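Local coordinates for protein type III restriction-modification enzyme EcoP15I Mod subunit (Escherichia coli, PDB 4ZCF) that methylates adenine in one strand of its DNA recognition site using S-adenosyl-L-methionine, and joins the Res subunit in DNA restriction, at residues Leu573-Phe585 with Phe603-Phe615. Numbering follows the deposited sequence.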
ATOM      1  N   LEU A 573      35.009   7.988 -15.910  1.00 51.37           N
ATOM      2  CA  LEU A 573      33.755   8.578 -16.371  1.00 50.84           C
ATOM      3  C   LEU A 573      32.619   7.610 -16.056  1.00 56.15           C
ATOM      4  O   LEU A 573      32.752   6.406 -16.314  1.00 56.21           O
ATOM      5  CB  LEU A 573      33.822   8.882 -17.888  1.00 50.28           C
ATOM      6  CG  LEU A 573      32.670   9.716 -18.508  1.00 53.94           C
ATOM      7  CD1 LEU A 573      32.663  11.157 -17.990  1.00 53.99           C
ATOM      8  CD2 LEU A 573      32.724   9.705 -20.031  1.00 54.11           C
ATOM      9  N   CYS A 574      31.522   8.136 -15.467  1.00 53.24           N
ATOM     10  CA  CYS A 574      30.327   7.365 -15.103  1.00 54.05           C
ATOM     11  C   CYS A 574      29.085   8.221 -15.053  1.00 58.89           C
ATOM     12  O   CYS A 574      28.931   9.004 -14.115  1.00 59.21           O
ATOM     13  CB  CYS A 574      30.511   6.603 -13.794  1.00 54.85           C
ATOM     14  SG  CYS A 574      29.044   5.667 -13.275  1.00 58.97           S
ATOM     15  N   ASP A 575      28.164   8.008 -16.013  1.00 54.95           N
ATOM     16  CA  ASP A 575      26.884   8.707 -16.119  1.00 54.47           C
ATOM     17  C   ASP A 575      27.061  10.234 -16.090  1.00 56.01           C
ATOM     18  O   ASP A 575      26.582  10.902 -15.168  1.00 56.38           O
ATOM     19  CB  ASP A 575      25.874   8.189 -15.055  1.00 56.62           C
ATOM     20  CG  ASP A 575      24.393   8.467 -15.310  1.00 71.29           C
ATOM     21  OD1 ASP A 575      24.022   8.715 -16.486  1.00 72.09           O
ATOM     22  OD2 ASP A 575      23.595   8.377 -14.345  1.00 79.48           O
ATOM     23  N   GLY A 576      27.789  10.756 -17.084  1.00 49.66           N
ATOM     24  CA  GLY A 576      28.053  12.183 -17.246  1.00 48.69           C
ATOM     25  C   GLY A 576      29.003  12.833 -16.255  1.00 52.43           C
ATOM     26  O   GLY A 576      29.405  13.977 -16.470  1.00 52.96           O
ATOM     27  N   ARG A 577      29.357  12.146 -15.147  1.00 47.99           N
ATOM     28  CA  ARG A 577      30.279  12.712 -14.166  1.00 47.74           C
ATOM     29  C   ARG A 577      31.702  12.150 -14.266  1.00 51.15           C
ATOM     30  O   ARG A 577      31.875  10.942 -14.462  1.00 50.74           O
ATOM     31  CB  ARG A 577      29.712  12.748 -12.722  1.00 49.21           C
ATOM     32  CG  ARG A 577      28.727  11.656 -12.340  1.00 59.46           C
ATOM     33  CD  ARG A 577      27.381  12.194 -11.884  1.00 64.05           C
ATOM     34  NE  ARG A 577      26.471  11.105 -11.505  1.00 75.57           N
ATOM     35  CZ  ARG A 577      25.317  10.818 -12.108  1.00 90.65           C
ATOM     36  NH1 ARG A 577      24.895  11.545 -13.138  1.00 81.31           N
ATOM     37  NH2 ARG A 577      24.573   9.807 -11.682  1.00 72.59           N
ATOM     38  N   LEU A 578      32.721  13.041 -14.184  1.00 47.22           N
ATOM     39  CA  LEU A 578      34.142  12.675 -14.282  1.00 46.59           C
ATOM     40  C   LEU A 578      34.856  12.749 -12.936  1.00 50.51           C
ATOM     41  O   LEU A 578      34.830  13.779 -12.281  1.00 50.24           O
ATOM     42  CB  LEU A 578      34.857  13.521 -15.345  1.00 46.71           C
ATOM     43  CG  LEU A 578      36.363  13.299 -15.523  1.00 51.54           C
ATOM     44  CD1 LEU A 578      36.661  12.112 -16.452  1.00 51.61           C
ATOM     45  CD2 LEU A 578      37.026  14.553 -16.051  1.00 53.94           C
ATOM     46  N   TYR A 579      35.519  11.656 -12.543  1.00 47.37           N
ATOM     47  CA  TYR A 579      36.216  11.549 -11.259  1.00 46.23           C
ATOM     48  C   TYR A 579      37.729  11.696 -11.339  1.00 48.18           C
ATOM     49  O   TYR A 579      38.392  10.991 -12.099  1.00 47.85           O
ATOM     50  CB  TYR A 579      35.822  10.244 -10.535  1.00 46.83           C
ATOM     51  CG  TYR A 579      34.337  10.152 -10.280  1.00 48.12           C
ATOM     52  CD1 TYR A 579      33.457   9.753 -11.289  1.00 50.47           C
ATOM     53  CD2 TYR A 579      33.799  10.519  -9.051  1.00 47.80           C
ATOM     54  CE1 TYR A 579      32.081   9.701 -11.068  1.00 49.92           C
ATOM     55  CE2 TYR A 579      32.425  10.478  -8.823  1.00 47.95           C
ATOM     56  CZ  TYR A 579      31.572  10.073  -9.836  1.00 52.60           C
ATOM     57  OH  TYR A 579      30.223  10.039  -9.617  1.00 56.15           O
ATOM     58  N   LEU A 580      38.277  12.600 -10.531  1.00 43.32           N
ATOM     59  CA  LEU A 580      39.722  12.797 -10.447  1.00 41.76           C
ATOM     60  C   LEU A 580      40.130  12.555  -9.001  1.00 46.08           C
ATOM     61  O   LEU A 580      40.068  13.467  -8.175  1.00 46.05           O
ATOM     62  CB  LEU A 580      40.189  14.176 -10.965  1.00 40.73           C
ATOM     63  CG  LEU A 580      39.570  14.746 -12.230  1.00 43.81           C
ATOM     64  CD1 LEU A 580      39.999  16.180 -12.428  1.00 43.90           C
ATOM     65  CD2 LEU A 580      39.897  13.923 -13.443  1.00 44.95           C
ATOM     66  N   ILE A 581      40.482  11.292  -8.691  1.00 43.04           N
ATOM     67  CA  ILE A 581      40.869  10.837  -7.358  1.00 43.94           C
ATOM     68  C   ILE A 581      42.392  10.912  -7.154  1.00 52.15           C
ATOM     69  O   ILE A 581      42.846  11.384  -6.112  1.00 51.97           O
ATOM     70  CB  ILE A 581      40.304   9.414  -7.018  1.00 46.43           C
ATOM     71  CG1 ILE A 581      38.865   9.197  -7.572  1.00 46.80           C
ATOM     72  CG2 ILE A 581      40.442   9.095  -5.514  1.00 45.33           C
ATOM     73  CD1 ILE A 581      37.987   8.066  -6.968  1.00 49.47           C
ATOM     74  N   ALA A 582      43.168  10.416  -8.131  1.00 51.72           N
ATOM     75  CA  ALA A 582      44.637  10.349  -8.078  1.00 52.25           C
ATOM     76  C   ALA A 582      45.326  11.720  -7.848  1.00 58.84           C
ATOM     77  O   ALA A 582      44.808  12.742  -8.318  1.00 58.67           O
ATOM     78  CB  ALA A 582      45.168   9.702  -9.349  1.00 52.49           C
ATOM     79  N   PRO A 583      46.485  11.792  -7.135  1.00 55.82           N
ATOM     80  CA  PRO A 583      47.161  13.092  -7.015  1.00 56.01           C
ATOM     81  C   PRO A 583      47.977  13.365  -8.281  1.00 60.69           C
ATOM     82  O   PRO A 583      47.990  12.535  -9.201  1.00 60.49           O
ATOM     83  CB  PRO A 583      48.045  12.932  -5.767  1.00 57.57           C
ATOM     84  CG  PRO A 583      48.189  11.451  -5.558  1.00 61.70           C
ATOM     85  CD  PRO A 583      47.281  10.715  -6.507  1.00 57.24           C
ATOM     86  N   ASN A 584      48.662  14.517  -8.328  1.00 56.93           N
ATOM     87  CA  ASN A 584      49.534  14.896  -9.439  1.00 57.14           C
ATOM     88  C   ASN A 584      48.819  15.184 -10.758  1.00 60.96           C
ATOM     89  O   ASN A 584      49.350  14.866 -11.819  1.00 60.85           O
ATOM     90  CB  ASN A 584      50.751  13.929  -9.601  1.00 57.63           C
ATOM     91  CG  ASN A 584      51.480  13.633  -8.306  1.00 81.88           C
ATOM     92  OD1 ASN A 584      52.152  14.496  -7.722  1.00 78.43           O
ATOM     93  ND2 ASN A 584      51.334  12.412  -7.806  1.00 71.96           N
ATOM     94  N   PHE A 585      47.642  15.837 -10.694  1.00 57.97           N
ATOM     95  CA  PHE A 585      46.893  16.282 -11.876  1.00 57.85           C
ATOM     96  C   PHE A 585      47.654  17.515 -12.422  1.00 65.24           C
ATOM     97  O   PHE A 585      47.940  18.450 -11.663  1.00 66.17           O
ATOM     98  CB  PHE A 585      45.425  16.601 -11.507  1.00 58.68           C
ATOM     99  CG  PHE A 585      44.563  17.153 -12.623  1.00 59.03           C
ATOM    100  CD1 PHE A 585      43.975  16.306 -13.555  1.00 61.12           C
ATOM    101  CD2 PHE A 585      44.315  18.520 -12.724  1.00 60.09           C
ATOM    102  CE1 PHE A 585      43.170  16.821 -14.585  1.00 62.09           C
ATOM    103  CE2 PHE A 585      43.538  19.035 -13.775  1.00 62.62           C
ATOM    104  CZ  PHE A 585      42.977  18.185 -14.700  1.00 60.63           C
ATOM    105  N   PHE A 603      32.884  11.662 -25.594  1.00 64.79           N
ATOM    106  CA  PHE A 603      33.285  12.333 -24.354  1.00 63.56           C
ATOM    107  C   PHE A 603      32.465  13.621 -24.101  1.00 68.99           C
ATOM    108  O   PHE A 603      32.839  14.717 -24.547  1.00 68.45           O
ATOM    109  CB  PHE A 603      34.798  12.596 -24.322  1.00 64.27           C
ATOM    110  CG  PHE A 603      35.367  12.971 -22.970  1.00 64.45           C
ATOM    111  CD1 PHE A 603      35.709  11.993 -22.047  1.00 66.56           C
ATOM    112  CD2 PHE A 603      35.624  14.295 -22.648  1.00 65.17           C
ATOM    113  CE1 PHE A 603      36.281  12.336 -20.817  1.00 66.87           C
ATOM    114  CE2 PHE A 603      36.173  14.637 -21.408  1.00 67.34           C
ATOM    115  CZ  PHE A 603      36.497  13.657 -20.502  1.00 65.15           C
ATOM    116  N   ALA A 604      31.339  13.470 -23.370  1.00 65.38           N
ATOM    117  CA  ALA A 604      30.464  14.587 -23.034  1.00 64.56           C
ATOM    118  C   ALA A 604      30.110  14.686 -21.514  1.00 67.42           C
ATOM    119  O   ALA A 604      28.931  14.573 -21.151  1.00 66.78           O
ATOM    120  CB  ALA A 604      29.214  14.553 -23.908  1.00 65.02           C
ATOM    121  N   PRO A 605      31.105  14.925 -20.611  1.00 62.93           N
ATOM    122  CA  PRO A 605      30.765  15.081 -19.184  1.00 62.20           C
ATOM    123  C   PRO A 605      30.172  16.457 -18.875  1.00 65.36           C
ATOM    124  O   PRO A 605      30.435  17.425 -19.581  1.00 65.26           O
ATOM    125  CB  PRO A 605      32.092  14.848 -18.458  1.00 63.86           C
ATOM    126  CG  PRO A 605      33.144  15.161 -19.447  1.00 68.58           C
ATOM    127  CD  PRO A 605      32.551  15.122 -20.839  1.00 64.53           C
ATOM    128  N   ASN A 606      29.370  16.538 -17.817  1.00 60.46           N
ATOM    129  CA  ASN A 606      28.671  17.756 -17.413  1.00 59.14           C
ATOM    130  C   ASN A 606      28.940  18.085 -15.957  1.00 60.25           C
ATOM    131  O   ASN A 606      28.492  19.116 -15.451  1.00 60.57           O
ATOM    132  CB  ASN A 606      27.164  17.586 -17.656  1.00 60.33           C
ATOM    133  CG  ASN A 606      26.619  16.250 -17.216  1.00 80.33           C
ATOM    134  OD1 ASN A 606      26.333  16.023 -16.036  1.00 74.89           O
ATOM    135  ND2 ASN A 606      26.495  15.322 -18.157  1.00 71.93           N
ATOM    136  N   LYS A 607      29.686  17.217 -15.294  1.00 54.52           N
ATOM    137  CA  LYS A 607      30.020  17.330 -13.881  1.00 53.55           C
ATOM    138  C   LYS A 607      31.430  16.747 -13.691  1.00 56.33           C
ATOM    139  O   LYS A 607      31.745  15.701 -14.274  1.00 55.92           O
ATOM    140  CB  LYS A 607      28.968  16.539 -13.065  1.00 54.85           C
ATOM    141  CG  LYS A 607      28.884  16.879 -11.587  1.00 60.14           C
ATOM    142  CD  LYS A 607      27.948  15.887 -10.892  1.00 68.85           C
ATOM    143  CE  LYS A 607      28.419  15.503  -9.511  1.00 68.86           C
ATOM    144  NZ  LYS A 607      27.838  14.221  -9.059  1.00 62.85           N
ATOM    145  N   VAL A 608      32.292  17.457 -12.930  1.00 51.23           N
ATOM    146  CA  VAL A 608      33.672  17.026 -12.623  1.00 49.51           C
ATOM    147  C   VAL A 608      33.816  16.948 -11.101  1.00 49.86           C
ATOM    148  O   VAL A 608      33.600  17.946 -10.411  1.00 49.83           O
ATOM    149  CB  VAL A 608      34.790  17.888 -13.294  1.00 52.44           C
ATOM    150  CG1 VAL A 608      36.175  17.285 -13.059  1.00 51.81           C
ATOM    151  CG2 VAL A 608      34.543  18.065 -14.787  1.00 52.10           C
ATOM    152  N   VAL A 609      34.094  15.743 -10.585  1.00 44.36           N
ATOM    153  CA  VAL A 609      34.254  15.457  -9.147  1.00 43.75           C
ATOM    154  C   VAL A 609      35.728  15.091  -8.857  1.00 44.93           C
ATOM    155  O   VAL A 609      36.259  14.179  -9.471  1.00 43.11           O
ATOM    156  CB  VAL A 609      33.269  14.353  -8.637  1.00 47.28           C
ATOM    157  CG1 VAL A 609      33.211  14.301  -7.111  1.00 46.60           C
ATOM    158  CG2 VAL A 609      31.878  14.524  -9.225  1.00 47.06           C
ATOM    159  N   PHE A 610      36.376  15.801  -7.940  1.00 42.36           N
ATOM    160  CA  PHE A 610      37.775  15.511  -7.610  1.00 42.69           C
ATOM    161  C   PHE A 610      37.994  15.337  -6.105  1.00 45.57           C
ATOM    162  O   PHE A 610      37.298  15.951  -5.298  1.00 45.39           O
ATOM    163  CB  PHE A 610      38.733  16.568  -8.216  1.00 44.71           C
ATOM    164  CG  PHE A 610      38.619  17.943  -7.596  1.00 45.93           C
ATOM    165  CD1 PHE A 610      37.693  18.865  -8.072  1.00 48.69           C
ATOM    166  CD2 PHE A 610      39.403  18.299  -6.504  1.00 47.19           C
ATOM    167  CE1 PHE A 610      37.541  20.109  -7.456  1.00 48.50           C
ATOM    168  CE2 PHE A 610      39.261  19.552  -5.903  1.00 49.33           C
ATOM    169  CZ  PHE A 610      38.328  20.444  -6.383  1.00 47.01           C
ATOM    170  N   TYR A 611      38.959  14.497  -5.734  1.00 41.88           N
ATOM    171  CA  TYR A 611      39.304  14.244  -4.336  1.00 41.90           C
ATOM    172  C   TYR A 611      40.204  15.376  -3.761  1.00 50.50           C
ATOM    173  O   TYR A 611      41.388  15.459  -4.094  1.00 50.98           O
ATOM    174  CB  TYR A 611      39.968  12.861  -4.238  1.00 41.60           C
ATOM    175  CG  TYR A 611      40.358  12.412  -2.854  1.00 40.32           C
ATOM    176  CD1 TYR A 611      39.526  12.643  -1.765  1.00 42.74           C
ATOM    177  CD2 TYR A 611      41.507  11.665  -2.644  1.00 40.42           C
ATOM    178  CE1 TYR A 611      39.873  12.212  -0.483  1.00 44.43           C
ATOM    179  CE2 TYR A 611      41.878  11.250  -1.366  1.00 41.47           C
ATOM    180  CZ  TYR A 611      41.051  11.515  -0.288  1.00 49.47           C
ATOM    181  OH  TYR A 611      41.383  11.059   0.966  1.00 52.41           O
ATOM    182  N   GLY A 612      39.607  16.218  -2.906  1.00 49.87           N
ATOM    183  CA  GLY A 612      40.207  17.363  -2.218  1.00 49.86           C
ATOM    184  C   GLY A 612      41.612  17.180  -1.685  1.00 55.52           C
ATOM    185  O   GLY A 612      42.506  17.946  -2.056  1.00 55.76           O
ATOM    186  N   SER A 613      41.829  16.137  -0.845  1.00 52.66           N
ATOM    187  CA  SER A 613      43.126  15.794  -0.230  1.00 52.16           C
ATOM    188  C   SER A 613      44.295  15.647  -1.226  1.00 55.99           C
ATOM    189  O   SER A 613      45.444  15.921  -0.858  1.00 56.20           O
ATOM    190  CB  SER A 613      43.002  14.519   0.596  1.00 55.60           C
ATOM    191  OG  SER A 613      42.812  14.810   1.971  1.00 65.35           O
ATOM    192  N   ASN A 614      44.000  15.202  -2.468  1.00 50.09           N
ATOM    193  CA  ASN A 614      44.985  14.992  -3.533  1.00 48.76           C
ATOM    194  C   ASN A 614      45.077  16.173  -4.526  1.00 50.59           C
ATOM    195  O   ASN A 614      45.742  16.061  -5.568  1.00 47.97           O
ATOM    196  CB  ASN A 614      44.684  13.676  -4.259  1.00 46.54           C
ATOM    197  CG  ASN A 614      44.996  12.446  -3.457  1.00 57.83           C
ATOM    198  OD1 ASN A 614      45.712  12.485  -2.446  1.00 54.59           O
ATOM    199  ND2 ASN A 614      44.504  11.307  -3.922  1.00 47.09           N
ATOM    200  N   PHE A 615      44.402  17.301  -4.189  1.00 47.50           N
ATOM    201  CA  PHE A 615      44.354  18.532  -4.997  1.00 62.03           C
ATOM    202  C   PHE A 615      44.611  19.790  -4.138  1.00 94.78           C
ATOM    203  O   PHE A 615      45.336  20.704  -4.548  1.00 57.53           O
ATOM    204  CB  PHE A 615      42.998  18.644  -5.728  1.00 63.23           C
ATOM    205  CG  PHE A 615      42.846  17.835  -7.002  1.00 64.18           C
ATOM    206  CD1 PHE A 615      42.623  16.462  -6.955  1.00 66.16           C
ATOM    207  CD2 PHE A 615      42.846  18.459  -8.246  1.00 65.91           C
ATOM    208  CE1 PHE A 615      42.448  15.722  -8.129  1.00 66.34           C
ATOM    209  CE2 PHE A 615      42.650  17.718  -9.419  1.00 68.04           C
ATOM    210  CZ  PHE A 615      42.455  16.356  -9.350  1.00 65.50           C
TER
HETATM  211  O   HOH W   1      46.001  16.487  -8.219  1.00 50.66           O
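The Phe-615 ring meets Leu-580 with its CZ, 3.5 Å from Leu-580 CB; Phe-610 CD2 lies over one face, toward the rim, and a water sits over the centre of the opposite one. The rings flank parallel strands 577-580 and 607-611 of a beta-alpha-beta unit in the C-terminal domain, crossing over through helix 587-598. The Phe-585 ring, tilted 34° to that of Phe-615, carries Leu-580 CD1 over one face, near the rim. At the Phe-603 ring, Pro-605 CD is likewise offset over one face and Leu-578 CD1 comes to the edge; the Tyr-611 ring takes Ile-581 O at its edge, in plane. Leu-578 and Leu-580 each give N-H and C=O to strand 607-611, Leu-578 to Lys-607 O and Val-609 N, Leu-580 to Val-609 O and Tyr-611 N. Leu-578, Leu-580 and Val-608 share the sheet face covered by helices 587-598 and 618-629; Arg-577, Tyr-579, Lys-607 and Val-609 take the other. There Lys-607 NZ stands 4.2 Å from Arg-577 NE, like charges; Asp-553 pairs with the lysine and Glu-134 of the Res chain with the arginine, probably easing the repulsion. Asn-614 ND2 reaches Ile-581 O at 2.7 Å, almost straight at 176°, its amide alongside the Pro-583 ring. An alanine here is likely to leave the Ile-581 carbonyl without this donor and to open a gap beside that proline. The water bridges Phe-585 N and Asn-614 O, 2.7 Å from the latter.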